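PDB 4M3O: KLLA0F12672p from Kluyveromyces lactis, which probably removes phosphate groups from the C-terminal repeat domain of RNA polymerase II, and is seen here as its zinc-binding N-terminal domain. Local coordinates for residues T57-D60 against Y61-L64; Q66-L70 against V71-G75; C112-A115 against H116-S120; Q121-Q124 against F125-D129. All blocks are in the same frame, centred on the assembly; numbering follows the deposited sequence.

Contact 1: T57-D60 against Y61-L64; sequences TKQD and YADL
Q59 and D63, one helical turn apart, supply the side-chain bond that spans these two segments: NE2 of Q59 donates to OD1 of D63 at 2.7 Å. The oxygen is met on the syn side of its carboxylate but 35° out of that plane, while it lies in the plane of the donor amide. With CG anti to the backbone N (chi1 -173°), the Q59 chain bends at chi2 and runs forward along the helix, so that its amide nitrogen reaches D63.

A second group of bonds caps the helix. D60 N gives its hydrogen to OG1 of T57, the N-cap residue, at 3.0 Å, and T57 N returns one to D60 OD2 at 3.2 Å, arriving from above the carboxylate plane. This reciprocal pair is a capping box.

Backbone bonds make up the third group, running from Y61 N to T57 O at 3.0 Å through to L64 N and D60 O at 2.9 Å. The Y61 ring leads away from the turn to meet Y123, its hydroxyl bonded to S120, and K58 sends NZ to L127 O.

The chemistry is that of a helix start: a threonine and an acid occupy backbone N-H groups that lack helical acceptors, and the negative charge of D60 probably interacts favourably with the positive end of the helix dipole.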
loop_
_atom_site.group_PDB
_atom_site.type_symbol
_atom_site.label_atom_id
_atom_site.label_comp_id
_atom_site.label_asym_id
_atom_site.label_seq_id
_atom_site.Cartn_x
_atom_site.Cartn_y
_atom_site.Cartn_z
ATOM N N THR A 57 -1.054 1.546 7.965
ATOM C CA THR A 57 -1.049 2.804 8.705
ATOM C C THR A 57 -0.416 3.825 7.800
ATOM O O THR A 57 0.142 3.483 6.749
ATOM C CB THR A 57 -0.203 2.746 9.972
ATOM O OG1 THR A 57 1.177 2.485 9.615
ATOM C CG2 THR A 57 -0.728 1.677 10.888
ATOM N N LYS A 58 -0.483 5.092 8.196
ATOM C CA LYS A 58 0.080 6.133 7.418
ATOM C C LYS A 58 1.606 5.932 7.248
ATOM O O LYS A 58 2.171 6.195 6.161
ATOM C CB LYS A 58 -0.138 7.497 8.092
ATOM C CG LYS A 58 -1.521 8.080 8.044
ATOM C CD LYS A 58 -1.519 9.430 8.752
ATOM C CE LYS A 58 -2.573 10.425 8.303
ATOM N NZ LYS A 58 -3.908 9.852 8.303
ATOM N N GLN A 59 2.274 5.476 8.328
ATOM C CA GLN A 59 3.692 5.200 8.292
ATOM C C GLN A 59 4.045 3.957 7.448
ATOM O O GLN A 59 5.048 3.962 6.795
ATOM C CB GLN A 59 4.239 4.949 9.708
ATOM C CG GLN A 59 5.781 4.813 9.701
ATOM C CD GLN A 59 6.410 6.076 9.158
ATOM O OE1 GLN A 59 6.094 7.157 9.633
ATOM N NE2 GLN A 59 7.235 5.956 8.120
ATOM N N ASP A 60 3.262 2.897 7.514
ATOM C CA ASP A 60 3.510 1.734 6.645
ATOM C C ASP A 60 3.390 2.108 5.191
ATOM O O ASP A 60 4.093 1.576 4.375
ATOM C CB ASP A 60 2.474 0.598 6.843
ATOM C CG ASP A 60 2.436 0.028 8.238
ATOM O OD1 ASP A 60 3.483 0.088 8.959
ATOM O OD2 ASP A 60 1.323 -0.479 8.585
ATOM N N TYR A 61 2.457 3.011 4.868
ATOM C CA TYR A 61 2.318 3.530 3.506
ATOM C C TYR A 61 3.548 4.325 3.072
ATOM O O TYR A 61 4.096 4.050 2.010
ATOM C CB TYR A 61 1.031 4.380 3.287
ATOM C CG TYR A 61 0.887 4.822 1.843
ATOM C CD1 TYR A 61 0.409 3.942 0.837
ATOM C CD2 TYR A 61 1.253 6.083 1.453
ATOM C CE1 TYR A 61 0.270 4.341 -0.480
ATOM C CE2 TYR A 61 1.147 6.478 0.129
ATOM C CZ TYR A 61 0.664 5.598 -0.835
ATOM O OH TYR A 61 0.594 6.043 -2.124
ATOM N N ALA A 62 3.985 5.262 3.879
ATOM C CA ALA A 62 5.258 5.988 3.608
ATOM C C ALA A 62 6.432 5.044 3.404
ATOM O O ALA A 62 7.249 5.267 2.507
ATOM C CB ALA A 62 5.609 6.974 4.732
ATOM N N ASP A 63 6.519 3.979 4.200
ATOM C CA ASP A 63 7.580 3.021 4.004
ATOM C C ASP A 63 7.388 2.224 2.696
ATOM O O ASP A 63 8.376 1.949 1.999
ATOM C CB ASP A 63 7.647 2.044 5.187
ATOM C CG ASP A 63 7.839 2.776 6.573
ATOM O OD1 ASP A 63 8.289 3.940 6.629
ATOM O OD2 ASP A 63 7.495 2.188 7.616
ATOM N N LEU A 64 6.128 1.860 2.376
ATOM C CA LEU A 64 5.808 1.271 1.076
ATOM C C LEU A 64 6.412 2.108 -0.069
ATOM O O LEU A 64 7.048 1.584 -1.009
ATOM C CB LEU A 64 4.289 1.118 0.932
ATOM C CG LEU A 64 3.707 0.389 -0.284
ATOM C CD1 LEU A 64 2.209 0.176 -0.250
ATOM C CD2 LEU A 64 3.984 1.126 -1.560
#

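Contact 2: Q66-L70 against V71-G75; sequences QERNL and VKRCG. With ZN (zinc ion), chain C.
R68 and C74 illustrate how an arginine can tie the loop after a helix back to it. NE and NH2 of R68 approach the C74 carbonyl oxygen side-on, at 2.9 Å from NE and 3.0 Å from NH2, both bonds ending on that one atom. The bend at chi3 (62°) turns the guanidinium toward the loop, and CB of R73 rests over one of its faces. Beside this grip the backbone closes a Schellman motif. R68 O takes R73 N at 2.7 Å and V71 N at 3.2 Å from opposite faces of its carbonyl plane, and K72 N bonds to N69 O at 2.8 Å; K72, with positive phi (59°), is the C-prime residue. Just beyond, C74 SG binds the zinc ion at 2.3 Å.

The other side is looser. L70, V71 and K72 are exposed, V71 CG2 merely lies against the L70 backbone, and the bond from V71 N to E67 O is weak at 3.5 Å.

The guanidinium planes of R68 and R73 stand 81° apart, yet both groups form salt bridges to D42. A leucine in place of R68 would probably leave C74 O without either donor, deprive D42 of one of its two arginines and let the zinc-bearing loop shift. The contact thus sits where the C-terminal end of helix 58-70 meets helix 24-40, with I39 against R68 and L38 O accepting from NH1, and the short strand 42-43, which carries D42.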
loop_
_atom_site.group_PDB
_atom_site.type_symbol
_atom_site.label_atom_id
_atom_site.label_comp_id
_atom_site.label_asym_id
_atom_site.label_seq_id
_atom_site.Cartn_x
_atom_site.Cartn_y
_atom_site.Cartn_z
ATOM N N GLN A 66 8.821 4.235 0.013
ATOM C CA GLN A 66 10.299 4.202 0.019
ATOM C C GLN A 66 10.817 2.899 -0.627
ATOM O O GLN A 66 11.630 2.904 -1.512
ATOM C CB GLN A 66 10.781 4.230 1.467
ATOM C CG GLN A 66 11.708 5.369 1.763
ATOM C CD GLN A 66 10.996 6.702 1.799
ATOM O OE1 GLN A 66 10.631 7.284 0.761
ATOM N NE2 GLN A 66 10.811 7.218 3.011
ATOM N N GLU A 67 10.324 1.785 -0.137
ATOM C CA GLU A 67 10.716 0.469 -0.660
ATOM C C GLU A 67 10.415 0.357 -2.150
ATOM O O GLU A 67 11.226 -0.199 -2.908
ATOM C CB GLU A 67 9.990 -0.614 0.118
ATOM C CG GLU A 67 10.747 -1.838 0.503
ATOM C CD GLU A 67 11.964 -1.515 1.294
ATOM O OE1 GLU A 67 13.039 -1.835 0.788
ATOM O OE2 GLU A 67 11.827 -0.932 2.385
ATOM N N ARG A 68 9.304 0.947 -2.606
ATOM C CA ARG A 68 9.021 0.917 -4.052
ATOM C C ARG A 68 10.040 1.737 -4.855
ATOM O O ARG A 68 10.501 1.325 -5.962
ATOM C CB ARG A 68 7.590 1.368 -4.368
ATOM C CG ARG A 68 6.514 0.296 -4.134
ATOM C CD ARG A 68 5.125 0.859 -4.308
ATOM N NE ARG A 68 4.855 1.360 -5.647
ATOM C CZ ARG A 68 4.437 0.591 -6.646
ATOM N NH1 ARG A 68 4.279 -0.727 -6.442
ATOM N NH2 ARG A 68 4.206 1.140 -7.855
ATOM N N ASN A 69 10.395 2.895 -4.319
ATOM C CA ASN A 69 11.415 3.697 -4.965
ATOM C C ASN A 69 12.819 2.963 -5.090
ATOM O O ASN A 69 13.482 3.067 -6.100
ATOM C CB ASN A 69 11.575 5.019 -4.210
ATOM C CG ASN A 69 10.369 5.937 -4.343
ATOM O OD1 ASN A 69 9.453 5.734 -5.177
ATOM N ND2 ASN A 69 10.363 6.950 -3.516
ATOM N N LEU A 70 13.200 2.216 -4.071
ATOM C CA LEU A 70 14.459 1.428 -4.074
ATOM C C LEU A 70 14.493 0.367 -5.144
ATOM O O LEU A 70 15.558 -0.086 -5.473
ATOM C CB LEU A 70 14.697 0.718 -2.742
ATOM C CG LEU A 70 14.882 1.639 -1.546
ATOM C CD1 LEU A 70 14.878 0.802 -0.285
ATOM C CD2 LEU A 70 16.220 2.337 -1.679
ATOM N N VAL A 71 13.337 -0.061 -5.644
ATOM C CA VAL A 71 13.299 -0.970 -6.808
ATOM C C VAL A 71 12.816 -0.208 -8.082
ATOM O O VAL A 71 12.305 -0.764 -9.057
ATOM C CB VAL A 71 12.450 -2.201 -6.475
ATOM C CG1 VAL A 71 12.523 -3.244 -7.583
ATOM C CG2 VAL A 71 12.913 -2.816 -5.148
ATOM N N LYS A 72 13.035 1.077 -8.058
ATOM C CA LYS A 72 12.700 1.959 -9.160
ATOM C C LYS A 72 11.218 1.971 -9.566
ATOM O O LYS A 72 10.869 2.132 -10.728
ATOM C CB LYS A 72 13.629 1.738 -10.343
ATOM C CG LYS A 72 15.085 1.963 -9.942
ATOM C CD LYS A 72 16.016 1.727 -11.109
ATOM C CE LYS A 72 17.428 1.440 -10.615
ATOM N NZ LYS A 72 18.221 1.059 -11.804
ATOM N N ARG A 73 10.342 1.950 -8.578
ATOM C CA ARG A 73 8.900 2.161 -8.924
ATOM C C ARG A 73 8.384 3.455 -8.335
ATOM O O ARG A 73 8.757 3.848 -7.177
ATOM C CB ARG A 73 8.106 0.945 -8.502
ATOM C CG ARG A 73 8.362 -0.206 -9.479
ATOM C CD ARG A 73 8.392 -1.577 -8.860
ATOM N NE ARG A 73 7.138 -2.252 -9.118
ATOM C CZ ARG A 73 6.980 -3.441 -9.676
ATOM N NH1 ARG A 73 8.003 -4.207 -10.034
ATOM N NH2 ARG A 73 5.756 -3.894 -9.833
ATOM N N CYS A 74 7.607 4.165 -9.151
ATOM C CA CYS A 74 6.775 5.255 -8.633
ATOM C C CYS A 74 6.128 4.818 -7.308
ATOM O O CYS A 74 5.679 3.667 -7.153
ATOM C CB CYS A 74 5.688 5.667 -9.624
ATOM S SG CYS A 74 4.596 7.020 -9.018
ATOM N N GLY A 75 6.150 5.733 -6.359
ATOM C CA GLY A 75 5.621 5.505 -5.039
ATOM C C GLY A 75 4.160 5.100 -5.001
ATOM O O GLY A 75 3.772 4.259 -4.194
HETATM ZN ZN ZN C . 3.408 7.188 -11.003
#

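Contact 3: C112-A115 against H116-S120; sequences CTKA and HFRCS. With ZN (zinc ion), chain C.
C112 and H116 are the last two ligands of the domain's zinc finger, set where helix 114-125 begins. C112 SG binds the zinc ion at 2.3 Å and H116 ND1 at 2.2 Å, while C74 and C79 complete the site. The sulfur stands 3.3 Å from ND1 of H116, set obliquely to the imidazole. SG of C112 lies between its backbone N and carbonyl carbon (chi1 61°), an orientation that brings it round to the metal. On the far side of the same ring, H116 NE2 is hydrogen-bonded to E154, a second-shell acid that would help fix the rotation of the imidazole.

T113 stands between the two ligands as N-cap. Its OG1 accepts from H116 N at 3.1 Å, so the residue that begins the helix also holds the backbone of a metal ligand. A valine in place of T113 would probably leave H116 N without its capping acceptor, fray the first turn and make the histidine less firmly placed.

Regular helical bonds follow, from F117 N to T113 O at 3.1 Å through to C119 N and A115 O at 2.8 Å. On the outer side the aliphatic part of K114 meets that of R118, CE to CG at 4.1 Å. The F117 ring lies nearly parallel to that of Y107.

A ligand just before the N-cap and another in the first turn, four residues on, place both at the start of helix 114-125, and with C74 and C79 they make the three-cysteine, one-histidine zinc site of this Rtr1/RPAP2 zinc finger.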
loop_
_atom_site.group_PDB
_atom_site.type_symbol
_atom_site.label_atom_id
_atom_site.label_comp_id
_atom_site.label_asym_id
_atom_site.label_seq_id
_atom_site.Cartn_x
_atom_site.Cartn_y
_atom_site.Cartn_z
ATOM N N CYS A 112 6.454 9.590 -10.337
ATOM C CA CYS A 112 6.644 9.842 -11.768
ATOM C C CYS A 112 6.255 11.272 -12.147
ATOM O O CYS A 112 6.881 11.863 -13.036
ATOM C CB CYS A 112 5.824 8.845 -12.634
ATOM S SG CYS A 112 4.021 8.911 -12.378
ATOM N N THR A 113 5.279 11.837 -11.436
ATOM C CA THR A 113 4.621 13.136 -11.786
ATOM C C THR A 113 4.076 13.863 -10.557
ATOM O O THR A 113 3.972 13.268 -9.471
ATOM C CB THR A 113 3.342 12.910 -12.670
ATOM O OG1 THR A 113 2.446 11.980 -12.007
ATOM C CG2 THR A 113 3.734 12.337 -14.005
ATOM N N LYS A 114 3.660 15.115 -10.709
ATOM C CA LYS A 114 3.088 15.810 -9.560
ATOM C C LYS A 114 1.681 15.225 -9.201
ATOM O O LYS A 114 1.223 15.221 -8.029
ATOM C CB LYS A 114 2.964 17.292 -9.876
ATOM C CG LYS A 114 2.611 18.160 -8.683
ATOM C CD LYS A 114 1.691 19.268 -9.152
ATOM C CE LYS A 114 0.294 18.720 -9.461
ATOM N NZ LYS A 114 -0.701 19.817 -9.480
ATOM N N ALA A 115 1.021 14.756 -10.228
ATOM C CA ALA A 115 -0.296 14.201 -10.162
ATOM C C ALA A 115 -0.259 12.975 -9.222
ATOM O O ALA A 115 -1.086 12.878 -8.273
ATOM C CB ALA A 115 -0.760 13.839 -11.580
ATOM N N HIS A 116 0.735 12.111 -9.425
ATOM C CA HIS A 116 0.906 10.894 -8.579
ATOM C C HIS A 116 1.386 11.224 -7.190
ATOM O O HIS A 116 0.943 10.586 -6.235
ATOM C CB HIS A 116 1.694 9.790 -9.295
ATOM C CG HIS A 116 0.833 8.956 -10.193
ATOM N ND1 HIS A 116 1.279 7.848 -10.863
ATOM C CD2 HIS A 116 -0.499 9.032 -10.455
ATOM C CE1 HIS A 116 0.281 7.303 -11.543
ATOM N NE2 HIS A 116 -0.813 8.002 -11.303
ATOM N N PHE A 117 2.243 12.246 -7.054
ATOM C CA PHE A 117 2.446 12.876 -5.737
ATOM C C PHE A 117 1.097 13.218 -5.010
ATOM O O PHE A 117 0.898 12.823 -3.890
ATOM C CB PHE A 117 3.339 14.132 -5.860
ATOM C CG PHE A 117 3.512 14.882 -4.581
ATOM C CD1 PHE A 117 3.850 14.251 -3.418
ATOM C CD2 PHE A 117 3.337 16.258 -4.563
ATOM C CE1 PHE A 117 4.017 14.969 -2.237
ATOM C CE2 PHE A 117 3.485 16.966 -3.404
ATOM C CZ PHE A 117 3.851 16.352 -2.243
ATOM N N ARG A 118 0.195 13.929 -5.677
ATOM C CA ARG A 118 -1.079 14.348 -5.054
ATOM C C ARG A 118 -2.009 13.155 -4.781
ATOM O O ARG A 118 -2.668 13.085 -3.755
ATOM C CB ARG A 118 -1.771 15.426 -5.944
ATOM C CG ARG A 118 -1.015 16.738 -6.087
ATOM C CD ARG A 118 -0.774 17.376 -4.708
ATOM N NE ARG A 118 -0.565 18.825 -4.765
ATOM C CZ ARG A 118 -0.037 19.558 -3.771
ATOM N NH1 ARG A 118 0.420 19.018 -2.646
ATOM N NH2 ARG A 118 0.028 20.869 -3.886
ATOM N N CYS A 119 -2.089 12.214 -5.715
ATOM C CA CYS A 119 -2.933 11.041 -5.526
ATOM C C CYS A 119 -2.472 10.240 -4.309
ATOM O O CYS A 119 -3.279 9.700 -3.537
ATOM C CB CYS A 119 -2.916 10.152 -6.776
ATOM S SG CYS A 119 -3.649 10.848 -8.257
ATOM N N SER A 120 -1.147 10.177 -4.166
ATOM C CA SER A 120 -0.491 9.507 -3.073
ATOM C C SER A 120 -0.736 10.144 -1.712
ATOM O O SER A 120 -1.118 9.448 -0.741
ATOM C CB SER A 120 1.044 9.358 -3.341
ATOM O OG SER A 120 1.577 8.532 -2.296
HETATM ZN ZN ZN C . 3.408 7.188 -11.003
#

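Contact 4: Q121-Q124 against F125-D129; sequences QFYQ and FQLSD
F125 N and Q121 O form a hydrogen bond of 2.7 Å that runs almost straight, with an N-H...O angle of 171°. The same oxygen also lies under one face of the F125 ring, near its rim, because the side chain folds back with CG anti to the carbonyl carbon (chi1 -66°). That places CE2 of F125 against CB of Q121, at 3.9 Å.

Q126 adds a side-chain bond to the end of the helix. Its NE2 gives a hydrogen to F122 O at 2.9 Å, coming from above the carbonyl plane while the oxygen stays in the plane of the amide. NE2 passes obliquely by the F122 ring, 3.4 Å from CD1 of F122, and also donates to Q150 O.

The apolar part belongs to Y123 and L127. CD1 of L127 sits over one face of the phenol, off centre, in a CH-pi contact 4.3 Å from the ring centroid. Beyond it, Y123 OH bonds to M49 O.

In the backbone the pattern tightens: Q126 N reaches Y123 O at 3.1 Å and L127 N reaches Q124 O at 2.9 Å, each donor above its carbonyl plane and only three residues on. Here the buried L127 folds back onto the last turns, and such three-residue steps are characteristic of a helix running out into a loop.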
loop_
_atom_site.group_PDB
_atom_site.type_symbol
_atom_site.label_atom_id
_atom_site.label_comp_id
_atom_site.label_asym_id
_atom_site.label_seq_id
_atom_site.Cartn_x
_atom_site.Cartn_y
_atom_site.Cartn_z
ATOM N N GLN A 121 -0.558 11.442 -1.626
ATOM C CA GLN A 121 -0.953 12.223 -0.450
ATOM C C GLN A 121 -2.473 12.092 -0.085
ATOM O O GLN A 121 -2.847 11.884 1.076
ATOM C CB GLN A 121 -0.797 13.716 -0.801
ATOM C CG GLN A 121 0.635 14.168 -0.875
ATOM C CD GLN A 121 0.692 15.690 -1.001
ATOM O OE1 GLN A 121 0.087 16.281 -1.894
ATOM N NE2 GLN A 121 1.342 16.321 -0.056
ATOM N N PHE A 122 -3.309 12.180 -1.116
ATOM C CA PHE A 122 -4.751 12.071 -0.969
ATOM C C PHE A 122 -5.096 10.741 -0.315
ATOM O O PHE A 122 -5.888 10.680 0.655
ATOM C CB PHE A 122 -5.407 12.214 -2.341
ATOM C CG PHE A 122 -6.920 12.291 -2.325
ATOM C CD1 PHE A 122 -7.695 11.147 -2.435
ATOM C CD2 PHE A 122 -7.599 13.530 -2.253
ATOM C CE1 PHE A 122 -9.099 11.226 -2.481
ATOM C CE2 PHE A 122 -9.012 13.597 -2.248
ATOM C CZ PHE A 122 -9.744 12.432 -2.381
ATOM N N TYR A 123 -4.476 9.676 -0.815
ATOM C CA TYR A 123 -4.705 8.344 -0.240
ATOM C C TYR A 123 -4.165 8.262 1.190
ATOM O O TYR A 123 -4.837 7.756 2.057
ATOM C CB TYR A 123 -4.063 7.290 -1.119
ATOM C CG TYR A 123 -4.269 5.860 -0.750
ATOM C CD1 TYR A 123 -5.483 5.223 -0.998
ATOM C CD2 TYR A 123 -3.236 5.117 -0.181
ATOM C CE1 TYR A 123 -5.650 3.893 -0.661
ATOM C CE2 TYR A 123 -3.384 3.763 0.137
ATOM C CZ TYR A 123 -4.613 3.158 -0.104
ATOM O OH TYR A 123 -4.756 1.816 0.179
ATOM N N GLN A 124 -2.940 8.742 1.420
ATOM C CA GLN A 124 -2.287 8.624 2.724
ATOM C C GLN A 124 -3.030 9.379 3.765
ATOM O O GLN A 124 -3.195 8.886 4.892
ATOM C CB GLN A 124 -0.826 9.100 2.677
ATOM C CG GLN A 124 -0.191 8.900 4.021
ATOM C CD GLN A 124 1.158 9.531 4.151
ATOM O OE1 GLN A 124 1.315 10.667 3.812
ATOM N NE2 GLN A 124 2.126 8.804 4.724
ATOM N N PHE A 125 -3.447 10.609 3.432
ATOM C CA PHE A 125 -4.236 11.404 4.385
ATOM C C PHE A 125 -5.437 10.641 4.950
ATOM O O PHE A 125 -5.851 10.910 6.074
ATOM C CB PHE A 125 -4.754 12.696 3.733
ATOM C CG PHE A 125 -3.683 13.664 3.367
ATOM C CD1 PHE A 125 -2.531 13.744 4.079
ATOM C CD2 PHE A 125 -3.885 14.558 2.334
ATOM C CE1 PHE A 125 -1.543 14.660 3.743
ATOM C CE2 PHE A 125 -2.932 15.478 1.988
ATOM C CZ PHE A 125 -1.750 15.547 2.703
ATOM N N GLN A 126 -5.973 9.669 4.223
ATOM C CA GLN A 126 -7.149 9.006 4.733
ATOM C C GLN A 126 -6.811 7.746 5.529
ATOM O O GLN A 126 -7.675 7.120 6.053
ATOM C CB GLN A 126 -8.073 8.597 3.586
ATOM C CG GLN A 126 -8.578 9.786 2.766
ATOM C CD GLN A 126 -9.187 9.271 1.485
ATOM O OE1 GLN A 126 -10.265 8.763 1.505
ATOM N NE2 GLN A 126 -8.491 9.386 0.372
ATOM N N LEU A 127 -5.562 7.331 5.554
ATOM C CA LEU A 127 -5.277 6.094 6.240
ATOM C C LEU A 127 -5.250 6.379 7.764
ATOM O O LEU A 127 -4.966 7.488 8.189
ATOM C CB LEU A 127 -3.934 5.638 5.767
ATOM C CG LEU A 127 -3.628 4.679 4.665
ATOM C CD1 LEU A 127 -4.704 4.154 3.811
ATOM C CD2 LEU A 127 -2.309 4.942 3.915
ATOM N N SER A 128 -5.497 5.353 8.563
ATOM C CA SER A 128 -5.618 5.453 10.009
ATOM C C SER A 128 -4.257 5.266 10.596
ATOM O O SER A 128 -3.418 4.532 10.022
ATOM C CB SER A 128 -6.549 4.307 10.474
ATOM O OG SER A 128 -6.567 4.157 11.865
ATOM N N ASP A 129 -4.001 5.908 11.738
ATOM C CA ASP A 129 -2.807 5.586 12.542
ATOM C C ASP A 129 -3.019 4.515 13.604
ATOM O O ASP A 129 -2.072 4.163 14.306
ATOM C CB ASP A 129 -2.240 6.828 13.218
ATOM C CG ASP A 129 -1.452 7.669 12.267
ATOM O OD1 ASP A 129 -1.350 8.896 12.500
ATOM O OD2 ASP A 129 -0.977 7.080 11.255
#

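How the contacts relate
The four contacts follow one another along the chain and share two helices: contacts 1 and 2 use helix 58-70, contacts 3 and 4 helix 114-125. Contacts 1 and 4, with centres 9 Å apart, join the start of the first helix to the end of the second through K58, Q124, Y61 and L127. The Y61 hydroxyl also meets S120 of contact 3. Contacts 2 and 3, 14 Å apart, meet at the zinc ion, which both touch, while contacts 2 and 4, 18 Å apart, do not touch. The two helices thus pack side by side, the zinc ion joining the loop after helix 58-70 to the start of helix 114-125 at one end, and K58 bonding across at the other.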